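Local structure of plasmid pRiA4b Orf3-like domain-containing protein (Methanosarcina mazei, 2I1S) at residues I18-R24 against A134-V140; M57-K61 against D92-N98; M153-L157 against T168-L172. The protein is of unknown function but belongs to the plasmid pRiA4b ORF-3-like family, folding as a single chain around a mixed beta sheet flanked by helices. All coordinates share one frame; numbering follows the deposited sequence.

Contact 1. Residues I18-R24 against A134-V140; sequences ITPQIWR and AGKRAAV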
loop_
_atom_site.group_PDB
_atom_site.type_symbol
_atom_site.label_atom_id
_atom_site.label_comp_id
_atom_site.label_asym_id
_atom_site.label_seq_id
_atom_site.Cartn_x
_atom_site.Cartn_y
_atom_site.Cartn_z
ATOM N N ILE A 18 -5.221 -4.133 -10.939
ATOM C CA ILE A 18 -4.181 -4.298 -11.975
ATOM C C ILE A 18 -3.752 -5.781 -11.954
ATOM O O ILE A 18 -3.507 -6.346 -10.871
ATOM C CB ILE A 18 -2.974 -3.327 -11.736
ATOM C CG1 ILE A 18 -3.286 -1.947 -12.306
ATOM C CG2 ILE A 18 -1.659 -3.822 -12.394
ATOM C CD1 ILE A 18 -2.780 -0.886 -11.418
ATOM N N THR A 19 -3.721 -6.409 -13.139
ATOM C CA THR A 19 -3.177 -7.756 -13.270
ATOM C C THR A 19 -2.097 -7.754 -14.383
ATOM O O THR A 19 -2.193 -6.974 -15.349
ATOM C CB THR A 19 -4.251 -8.856 -13.509
ATOM O OG1 THR A 19 -4.947 -8.557 -14.705
ATOM C CG2 THR A 19 -5.252 -8.929 -12.389
ATOM N N PRO A 20 -1.029 -8.559 -14.215
ATOM C CA PRO A 20 -0.660 -9.277 -12.999
ATOM C C PRO A 20 -0.624 -8.387 -11.743
ATOM O O PRO A 20 -0.441 -7.159 -11.836
ATOM C CB PRO A 20 0.746 -9.795 -13.329
ATOM C CG PRO A 20 0.784 -9.926 -14.774
ATOM C CD PRO A 20 -0.102 -8.855 -15.331
ATOM N N GLN A 21 -0.743 -9.012 -10.583
ATOM C CA GLN A 21 -0.783 -8.327 -9.296
ATOM C C GLN A 21 0.511 -7.593 -8.861
ATOM O O GLN A 21 1.600 -8.105 -8.966
ATOM C CB GLN A 21 -1.259 -9.307 -8.230
ATOM C CG GLN A 21 -1.432 -8.709 -6.875
ATOM C CD GLN A 21 -1.917 -9.715 -5.883
ATOM O OE1 GLN A 21 -1.197 -10.633 -5.501
ATOM N NE2 GLN A 21 -3.154 -9.567 -5.462
ATOM N N ILE A 22 0.367 -6.342 -8.440
ATOM C CA ILE A 22 1.466 -5.594 -7.851
ATOM C C ILE A 22 1.286 -5.750 -6.335
ATOM O O ILE A 22 0.215 -5.420 -5.815
ATOM C CB ILE A 22 1.410 -4.086 -8.231
ATOM C CG1 ILE A 22 1.382 -3.843 -9.766
ATOM C CG2 ILE A 22 2.517 -3.315 -7.548
ATOM C CD1 ILE A 22 1.026 -2.398 -10.130
ATOM N N TRP A 23 2.294 -6.296 -5.642
ATOM C CA TRP A 23 2.182 -6.535 -4.190
ATOM C C TRP A 23 3.518 -6.419 -3.499
ATOM O O TRP A 23 4.568 -6.487 -4.147
ATOM C CB TRP A 23 1.542 -7.897 -3.853
ATOM C CG TRP A 23 2.354 -9.107 -4.359
ATOM C CD1 TRP A 23 2.223 -9.710 -5.574
ATOM C CD2 TRP A 23 3.436 -9.776 -3.692
ATOM N NE1 TRP A 23 3.117 -10.714 -5.700
ATOM C CE2 TRP A 23 3.898 -10.778 -4.573
ATOM C CE3 TRP A 23 4.090 -9.603 -2.448
ATOM C CZ2 TRP A 23 4.971 -11.648 -4.253
ATOM C CZ3 TRP A 23 5.142 -10.468 -2.121
ATOM C CH2 TRP A 23 5.555 -11.513 -3.023
ATOM N N ARG A 24 3.441 -6.225 -2.178
ATOM C CA ARG A 24 4.586 -6.183 -1.244
ATOM C C ARG A 24 4.234 -6.929 0.024
ATOM O O ARG A 24 3.066 -6.947 0.464
ATOM C CB ARG A 24 4.932 -4.747 -0.839
ATOM C CG ARG A 24 4.823 -3.770 -1.948
ATOM C CD ARG A 24 6.014 -3.936 -2.812
ATOM N NE ARG A 24 6.242 -2.848 -3.776
ATOM C CZ ARG A 24 6.123 -3.001 -5.081
ATOM N NH1 ARG A 24 6.457 -2.027 -5.866
ATOM N NH2 ARG A 24 5.673 -4.139 -5.595
ATOM N N ALA A 134 9.485 -9.111 0.539
ATOM C CA ALA A 134 9.193 -9.578 -0.817
ATOM C C ALA A 134 8.185 -8.658 -1.525
ATOM O O ALA A 134 7.428 -7.897 -0.899
ATOM C CB ALA A 134 8.644 -11.042 -0.772
ATOM N N GLY A 135 8.166 -8.721 -2.846
ATOM C CA GLY A 135 7.204 -7.930 -3.630
ATOM C C GLY A 135 7.262 -8.329 -5.087
ATOM O O GLY A 135 8.180 -9.009 -5.498
ATOM N N LYS A 136 6.269 -7.933 -5.867
ATOM C CA LYS A 136 6.332 -8.165 -7.300
ATOM C C LYS A 136 5.816 -6.894 -7.983
ATOM O O LYS A 136 4.824 -6.337 -7.533
ATOM C CB LYS A 136 5.449 -9.341 -7.688
ATOM C CG LYS A 136 5.982 -10.224 -8.772
ATOM C CD LYS A 136 7.107 -11.091 -8.302
ATOM C CE LYS A 136 7.761 -11.793 -9.470
ATOM N NZ LYS A 136 7.299 -13.248 -9.715
ATOM N N ARG A 137 6.523 -6.479 -9.043
ATOM C CA ARG A 137 6.145 -5.456 -10.015
ATOM C C ARG A 137 6.463 -4.058 -9.517
ATOM O O ARG A 137 6.525 -3.825 -8.310
ATOM C CB ARG A 137 4.688 -5.564 -10.452
ATOM C CG ARG A 137 4.289 -6.963 -10.909
ATOM C CD ARG A 137 3.094 -6.917 -11.779
ATOM N NE ARG A 137 3.385 -6.360 -13.085
ATOM C CZ ARG A 137 2.479 -5.797 -13.884
ATOM N NH1 ARG A 137 1.215 -5.693 -13.484
ATOM N NH2 ARG A 137 2.842 -5.349 -15.098
ATOM N N ALA A 138 6.687 -3.138 -10.444
ATOM C CA ALA A 138 6.771 -1.718 -10.102
ATOM C C ALA A 138 5.437 -1.188 -9.560
ATOM O O ALA A 138 4.369 -1.475 -10.096
ATOM C CB ALA A 138 7.214 -0.904 -11.326
ATOM N N ALA A 139 5.505 -0.425 -8.486
ATOM C CA ALA A 139 4.375 0.349 -8.003
ATOM C C ALA A 139 3.851 1.347 -9.056
ATOM O O ALA A 139 4.592 1.827 -9.928
ATOM C CB ALA A 139 4.777 1.060 -6.744
ATOM N N VAL A 140 2.554 1.638 -9.009
ATOM C CA VAL A 140 1.999 2.602 -9.974
ATOM C C VAL A 140 2.599 3.976 -9.640
ATOM O O VAL A 140 2.679 4.343 -8.461
ATOM C CB VAL A 140 0.432 2.644 -9.920
ATOM C CG1 VAL A 140 -0.173 1.275 -10.318
ATOM C CG2 VAL A 140 -0.093 3.096 -8.523
HETATM O O HOH W 1 -0.530 -4.844 -16.036
#
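The indole of Trp-23 lies with one face over the backbone of Gly-135 and Lys-136, where two antiparallel strands, 22-29 and the outermost strand 131-136, pair at one margin of the mixed sheet. Gly-135 CA sits 3.8 Å from the centroid of the six-membered ring, a CH-pi contact over the face, while Lys-136 N lies over the middle of the indole. The ring reaches this place because CG stands between the backbone N and the carbonyl carbon (chi1 62°), which folds the indole across the neighbouring strand. Glycine suits position 135: a CB there would collide with the Trp-23 carbonyl oxygen and with Arg-24 CD. In the backbone, Trp-23 and Lys-136 form an antiparallel hydrogen-bonded pair, with Lys-136 N 2.8 Å from Trp-23 O.

On the other side of the sheet the guanidinium of Arg-24 turns its edge to the neighbouring strand and the loop after it. NH1 and NH2 grip Arg-137 O end-on, and NH2 also donates to Trp-23 O, in the guanidinium plane, from the opposite face of that carbonyl to Lys-136 N. NE is held by Val-44 O and Phe-181 makes a cation-pi contact, so this buried group has little freedom to turn.

Arg-137 works in the reverse direction. Pro-20, after a cis peptide, lays CD over one guanidinium face, and Glu-179 forms a salt bridge with NH2. Further along, Ile-18 CD1 and Ile-22 CD1 converge on Val-140 CG1. Arg-137 NH1 donates to Pro-20 O at 2.8 Å, and at its edge a water bridges NH1 to Thr-19 O.

Contact 2. Residues M57-K61 against D92-N98; sequences MVNPK and DYFTLEN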
loop_
_atom_site.group_PDB
_atom_site.type_symbol
_atom_site.label_atom_id
_atom_site.label_comp_id
_atom_site.label_asym_id
_atom_site.label_seq_id
_atom_site.Cartn_x
_atom_site.Cartn_y
_atom_site.Cartn_z
ATOM N N MET A 57 -12.172 -0.419 7.500
ATOM C CA MET A 57 -12.010 -1.739 8.142
ATOM C C MET A 57 -13.204 -2.017 9.062
ATOM O O MET A 57 -13.725 -1.092 9.703
ATOM C CB MET A 57 -10.670 -1.771 8.901
ATOM C CG MET A 57 -10.289 -3.088 9.518
ATOM S SD MET A 57 -8.520 -3.256 9.817
ATOM C CE MET A 57 -8.500 -5.018 9.784
ATOM N N VAL A 58 -13.659 -3.273 9.096
ATOM C CA VAL A 58 -14.566 -3.750 10.154
ATOM C C VAL A 58 -13.920 -3.640 11.557
ATOM O O VAL A 58 -12.783 -4.102 11.778
ATOM C CB VAL A 58 -15.018 -5.231 9.911
ATOM C CG1 VAL A 58 -15.642 -5.827 11.154
ATOM C CG2 VAL A 58 -15.976 -5.316 8.737
ATOM N N ASN A 59 -14.648 -3.036 12.496
ATOM C CA ASN A 59 -14.202 -2.952 13.874
ATOM C C ASN A 59 -14.631 -4.226 14.641
ATOM O O ASN A 59 -15.812 -4.509 14.757
ATOM C CB ASN A 59 -14.760 -1.664 14.484
ATOM C CG ASN A 59 -14.410 -1.476 15.963
ATOM O OD1 ASN A 59 -13.771 -2.317 16.604
ATOM N ND2 ASN A 59 -14.858 -0.353 16.514
ATOM N N PRO A 60 -13.659 -5.025 15.128
ATOM C CA PRO A 60 -13.996 -6.303 15.782
ATOM C C PRO A 60 -14.835 -6.181 17.044
ATOM O O PRO A 60 -15.552 -7.135 17.392
ATOM C CB PRO A 60 -12.636 -6.910 16.134
ATOM C CG PRO A 60 -11.622 -5.797 15.977
ATOM C CD PRO A 60 -12.201 -4.793 15.039
ATOM N N LYS A 61 -14.749 -5.047 17.741
ATOM C CA LYS A 61 -15.605 -4.827 18.932
ATOM C C LYS A 61 -17.039 -4.464 18.547
ATOM O O LYS A 61 -17.928 -4.587 19.370
ATOM C CB LYS A 61 -15.052 -3.741 19.874
ATOM C CG LYS A 61 -13.596 -3.917 20.340
ATOM C CD LYS A 61 -13.160 -2.708 21.194
ATOM C CE LYS A 61 -11.813 -2.911 21.897
ATOM N NZ LYS A 61 -10.744 -3.499 21.049
ATOM N N ASP A 92 -5.968 -3.140 17.745
ATOM C CA ASP A 92 -7.378 -3.025 18.094
ATOM C C ASP A 92 -8.309 -3.525 16.983
ATOM O O ASP A 92 -9.493 -3.782 17.237
ATOM C CB ASP A 92 -7.700 -1.577 18.436
ATOM C CG ASP A 92 -7.165 -1.171 19.814
ATOM O OD1 ASP A 92 -7.174 -2.020 20.746
ATOM O OD2 ASP A 92 -6.731 0.000 19.953
ATOM N N TYR A 93 -7.767 -3.674 15.768
ATOM C CA TYR A 93 -8.552 -4.039 14.583
ATOM C C TYR A 93 -8.196 -5.375 13.927
ATOM O O TYR A 93 -9.082 -6.196 13.663
ATOM C CB TYR A 93 -8.460 -2.947 13.527
ATOM C CG TYR A 93 -9.334 -1.750 13.801
ATOM C CD1 TYR A 93 -10.626 -1.693 13.314
ATOM C CD2 TYR A 93 -8.848 -0.665 14.520
ATOM C CE1 TYR A 93 -11.427 -0.601 13.552
ATOM C CE2 TYR A 93 -9.642 0.437 14.772
ATOM C CZ TYR A 93 -10.939 0.466 14.291
ATOM O OH TYR A 93 -11.744 1.564 14.529
ATOM N N PHE A 94 -6.913 -5.572 13.630
ATOM C CA PHE A 94 -6.454 -6.793 12.975
ATOM C C PHE A 94 -6.371 -7.953 13.958
ATOM O O PHE A 94 -5.720 -7.872 15.004
ATOM C CB PHE A 94 -5.082 -6.600 12.307
ATOM C CG PHE A 94 -5.105 -5.739 11.060
ATOM C CD1 PHE A 94 -4.875 -4.365 11.143
ATOM C CD2 PHE A 94 -5.290 -6.320 9.797
ATOM C CE1 PHE A 94 -4.886 -3.560 9.996
ATOM C CE2 PHE A 94 -5.293 -5.543 8.650
ATOM C CZ PHE A 94 -5.085 -4.145 8.746
ATOM N N THR A 95 -7.050 -9.036 13.614
ATOM C CA THR A 95 -6.887 -10.301 14.299
ATOM C C THR A 95 -6.891 -11.359 13.200
ATOM O O THR A 95 -7.008 -11.028 12.008
ATOM C CB THR A 95 -8.033 -10.566 15.319
ATOM O OG1 THR A 95 -9.109 -11.271 14.685
ATOM C CG2 THR A 95 -8.553 -9.243 15.929
ATOM N N LEU A 96 -6.767 -12.621 13.595
ATOM C CA LEU A 96 -6.796 -13.720 12.646
ATOM C C LEU A 96 -8.210 -14.018 12.080
ATOM O O LEU A 96 -8.321 -14.538 10.972
ATOM C CB LEU A 96 -6.115 -14.976 13.233
ATOM C CG LEU A 96 -4.660 -14.879 13.741
ATOM C CD1 LEU A 96 -4.264 -16.145 14.510
ATOM C CD2 LEU A 96 -3.632 -14.582 12.625
ATOM N N GLU A 97 -9.288 -13.700 12.801
ATOM C CA GLU A 97 -10.603 -13.668 12.127
ATOM C C GLU A 97 -11.126 -12.252 11.787
ATOM O O GLU A 97 -12.339 -12.046 11.668
ATOM C CB GLU A 97 -11.685 -14.512 12.824
ATOM C CG GLU A 97 -12.009 -14.115 14.241
ATOM C CD GLU A 97 -11.303 -14.989 15.247
ATOM O OE1 GLU A 97 -10.052 -15.077 15.206
ATOM O OE2 GLU A 97 -12.008 -15.588 16.083
ATOM N N ASN A 98 -10.217 -11.295 11.641
ATOM C CA ASN A 98 -10.543 -9.987 11.080
ATOM C C ASN A 98 -9.276 -9.447 10.450
ATOM O O ASN A 98 -8.619 -8.559 11.005
ATOM C CB ASN A 98 -11.092 -9.014 12.141
ATOM C CG ASN A 98 -11.808 -7.816 11.513
ATOM O OD1 ASN A 98 -12.679 -8.002 10.667
ATOM N ND2 ASN A 98 -11.436 -6.588 11.912
#
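Met-57 and Phe-94 cross at about a right angle, the thioether lying over one face of the phenyl ring in a Met-aromatic contact that joins strand 53-58 near its end to the loop that follows the short, weakly bonded helix 90-93. Met-57 CE stands 3.4 Å from the ring centroid and only 12° off its normal, and SD covers the same ring at 3.8 Å from the centroid. The methionine can reach this far because CG is anti to the backbone N (chi1 -175°) and the chain beyond it stays extended; an unbranched, flexible side chain fits well against a flat ring. Phe-34, from helix 34-44, touches both residues, and Ala-101 of the adjoining strand does the same.

Against Tyr-93 the methionine slides past in the opposite direction, its sulfur touching CB and meeting the ring obliquely. Val-58 O meets the edge of the tyrosine ring, in its plane, at CD1. Asn-59 crosses the same ring obliquely, its CB 3.6 Å from Tyr-93 CE1, with amide and ring planes 46° apart. The phenol reaches beyond these residues to hydrogen-bond Asp-66 of strand 65-69.

The polar centre of the contact is the Asn-98 amide, suited to it because one nitrogen carries two hydrogens. ND2 donates to Val-58 O across the contact, from above the carbonyl plane, and to Tyr-93 O within its own segment. Asn-98 also closes the type I turn from Thr-95. Asn-59 OD1 accepts from Lys-61 N, an Asx turn that shapes the chain around Pro-60. Lys-61 makes a long salt bridge to Asp-92, and beside it Pro-60 CG rests 3.2 Å from Asp-92 O.

Contact 3. Residues M153-L157 against T168-L172; sequences MLEVL and TVLWL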
loop_
_atom_site.group_PDB
_atom_site.type_symbol
_atom_site.label_atom_id
_atom_site.label_comp_id
_atom_site.label_asym_id
_atom_site.label_seq_id
_atom_site.Cartn_x
_atom_site.Cartn_y
_atom_site.Cartn_z
ATOM N N MET A 153 -1.197 3.245 -20.408
ATOM C CA MET A 153 0.246 3.454 -20.609
ATOM C C MET A 153 1.030 2.140 -20.884
ATOM O O MET A 153 1.797 2.088 -21.824
ATOM C CB MET A 153 0.841 4.186 -19.417
ATOM C CG MET A 153 0.501 5.695 -19.427
ATOM S SD MET A 153 1.343 6.768 -18.256
ATOM C CE MET A 153 1.099 5.946 -16.740
ATOM N N LEU A 154 0.819 1.089 -20.085
ATOM C CA LEU A 154 1.514 -0.196 -20.286
ATOM C C LEU A 154 1.187 -0.862 -21.603
ATOM O O LEU A 154 2.039 -1.536 -22.164
ATOM C CB LEU A 154 1.261 -1.187 -19.136
ATOM C CG LEU A 154 1.727 -0.776 -17.733
ATOM C CD1 LEU A 154 1.576 -1.936 -16.795
ATOM C CD2 LEU A 154 3.175 -0.263 -17.763
ATOM N N GLU A 155 -0.049 -0.676 -22.080
ATOM C CA GLU A 155 -0.504 -1.195 -23.379
ATOM C C GLU A 155 0.226 -0.485 -24.520
ATOM O O GLU A 155 0.765 -1.145 -25.422
ATOM C CB GLU A 155 -2.032 -1.068 -23.540
ATOM C CG GLU A 155 -2.831 -2.106 -22.786
ATOM C CD GLU A 155 -2.550 -3.541 -23.266
ATOM O OE1 GLU A 155 -2.940 -3.910 -24.405
ATOM O OE2 GLU A 155 -1.948 -4.315 -22.491
ATOM N N VAL A 156 0.228 0.844 -24.473
ATOM C CA VAL A 156 1.099 1.678 -25.317
ATOM C C VAL A 156 2.553 1.184 -25.347
ATOM O O VAL A 156 3.152 1.088 -26.421
ATOM C CB VAL A 156 1.080 3.178 -24.880
ATOM C CG1 VAL A 156 2.244 3.938 -25.484
ATOM C CG2 VAL A 156 -0.240 3.849 -25.248
ATOM N N LEU A 157 3.113 0.846 -24.186
ATOM C CA LEU A 157 4.529 0.473 -24.110
ATOM C C LEU A 157 4.898 -0.753 -24.965
ATOM O O LEU A 157 6.037 -0.873 -25.447
ATOM C CB LEU A 157 4.991 0.326 -22.646
ATOM C CG LEU A 157 5.393 1.630 -21.940
ATOM C CD1 LEU A 157 5.959 1.397 -20.519
ATOM C CD2 LEU A 157 6.371 2.481 -22.793
ATOM N N THR A 168 4.439 8.448 -23.945
ATOM C CA THR A 168 4.271 7.561 -22.794
ATOM C C THR A 168 5.634 7.325 -22.145
ATOM O O THR A 168 5.747 7.399 -20.945
ATOM C CB THR A 168 3.632 6.231 -23.243
ATOM O OG1 THR A 168 2.441 6.523 -23.977
ATOM C CG2 THR A 168 3.329 5.268 -22.048
ATOM N N VAL A 169 6.662 7.079 -22.962
ATOM C CA VAL A 169 8.054 6.940 -22.503
ATOM C C VAL A 169 8.511 8.182 -21.754
ATOM O O VAL A 169 9.146 8.050 -20.700
ATOM C CB VAL A 169 9.040 6.604 -23.671
ATOM C CG1 VAL A 169 10.506 6.636 -23.214
ATOM C CG2 VAL A 169 8.706 5.225 -24.254
ATOM N N LEU A 170 8.179 9.362 -22.292
ATOM C CA LEU A 170 8.540 10.631 -21.680
ATOM C C LEU A 170 7.862 10.767 -20.309
ATOM O O LEU A 170 8.492 11.182 -19.328
ATOM C CB LEU A 170 8.217 11.816 -22.608
ATOM C CG LEU A 170 8.825 13.189 -22.239
ATOM C CD1 LEU A 170 10.357 13.251 -22.353
ATOM C CD2 LEU A 170 8.199 14.332 -23.054
ATOM N N TRP A 171 6.595 10.344 -20.267
ATOM C CA TRP A 171 5.731 10.417 -19.092
ATOM C C TRP A 171 6.301 9.545 -17.948
ATOM O O TRP A 171 6.455 10.022 -16.822
ATOM C CB TRP A 171 4.281 9.980 -19.454
ATOM C CG TRP A 171 3.227 10.485 -18.511
ATOM C CD1 TRP A 171 2.285 11.443 -18.778
ATOM C CD2 TRP A 171 2.978 10.051 -17.151
ATOM N NE1 TRP A 171 1.476 11.641 -17.681
ATOM C CE2 TRP A 171 1.875 10.803 -16.669
ATOM C CE3 TRP A 171 3.549 9.079 -16.310
ATOM C CZ2 TRP A 171 1.358 10.640 -15.356
ATOM C CZ3 TRP A 171 3.044 8.924 -14.999
ATOM C CH2 TRP A 171 1.968 9.711 -14.537
ATOM N N LEU A 172 6.620 8.288 -18.267
ATOM C CA LEU A 172 7.070 7.302 -17.285
ATOM C C LEU A 172 8.570 7.327 -17.080
ATOM O O LEU A 172 9.054 6.830 -16.074
ATOM C CB LEU A 172 6.599 5.881 -17.689
ATOM C CG LEU A 172 5.100 5.538 -17.600
ATOM C CD1 LEU A 172 4.797 4.256 -18.345
ATOM C CD2 LEU A 172 4.660 5.413 -16.150
#
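Helices 146-157 and 165-172, consecutive in the chain, pack as an obliquely crossing helix pair, their short segments at -126° and the axes of these segments 10.4 Å apart at closest approach. Met-153 carries much of the contact. Met-153 SD lies over one face of the Trp-171 indole, offset toward the rim and 3.7 Å from its CE3, a Met-aromatic contact in which the two side chains meet at about a right angle. The bend at chi3 (-51°) turns Met-153 CE toward Leu-172, where it meets CD2 at 3.6 Å; a flexible thioether can serve both neighbours.

Leu-172 offers its two branches to different partners, CD2 to Met-153 and CD1 to Leu-157 CD1. An alanine here would remove both methyl branches and would probably open a gap between Met-153 and Leu-157, leaving the methionine methyl freer to turn. Leu-157 sends its other branch, CD2, to Val-169 CG2.

Thr-168, whose CA lies nearest to that of Met-153, is small and beta-branched, and so is Val-156 opposite its hydroxyl. That hydroxyl hydrogen-bonds Glu-164 O, just ahead of helix 165-172, while the threonine methyl turns to Met-153: Thr-168 CG2 lies 3.5 Å from Met-153 O.

Contacts 1 and 2 belong to the same mixed sheet but to distant parts of it, their centres 25 Å apart and their nearest atoms about 12 Å apart. Contact 2 falls entirely within the chain between the two halves of contact 1. Contact 3 lies beyond the sheet, in the two helices that follow strand 131-136, with its centre about 17 Å from that of contact 1. These two touch directly, Arg-137 NH2 packing 4.0 Å from Leu-154 CD1, while Ile-18 and Val-140 meet the earlier part of helix 146-157. Contacts 2 and 3 sit on opposite sides of the chain's centre, about 40 Å between centres. The protein's function is unknown, so none of the contacts can be tied to an active site.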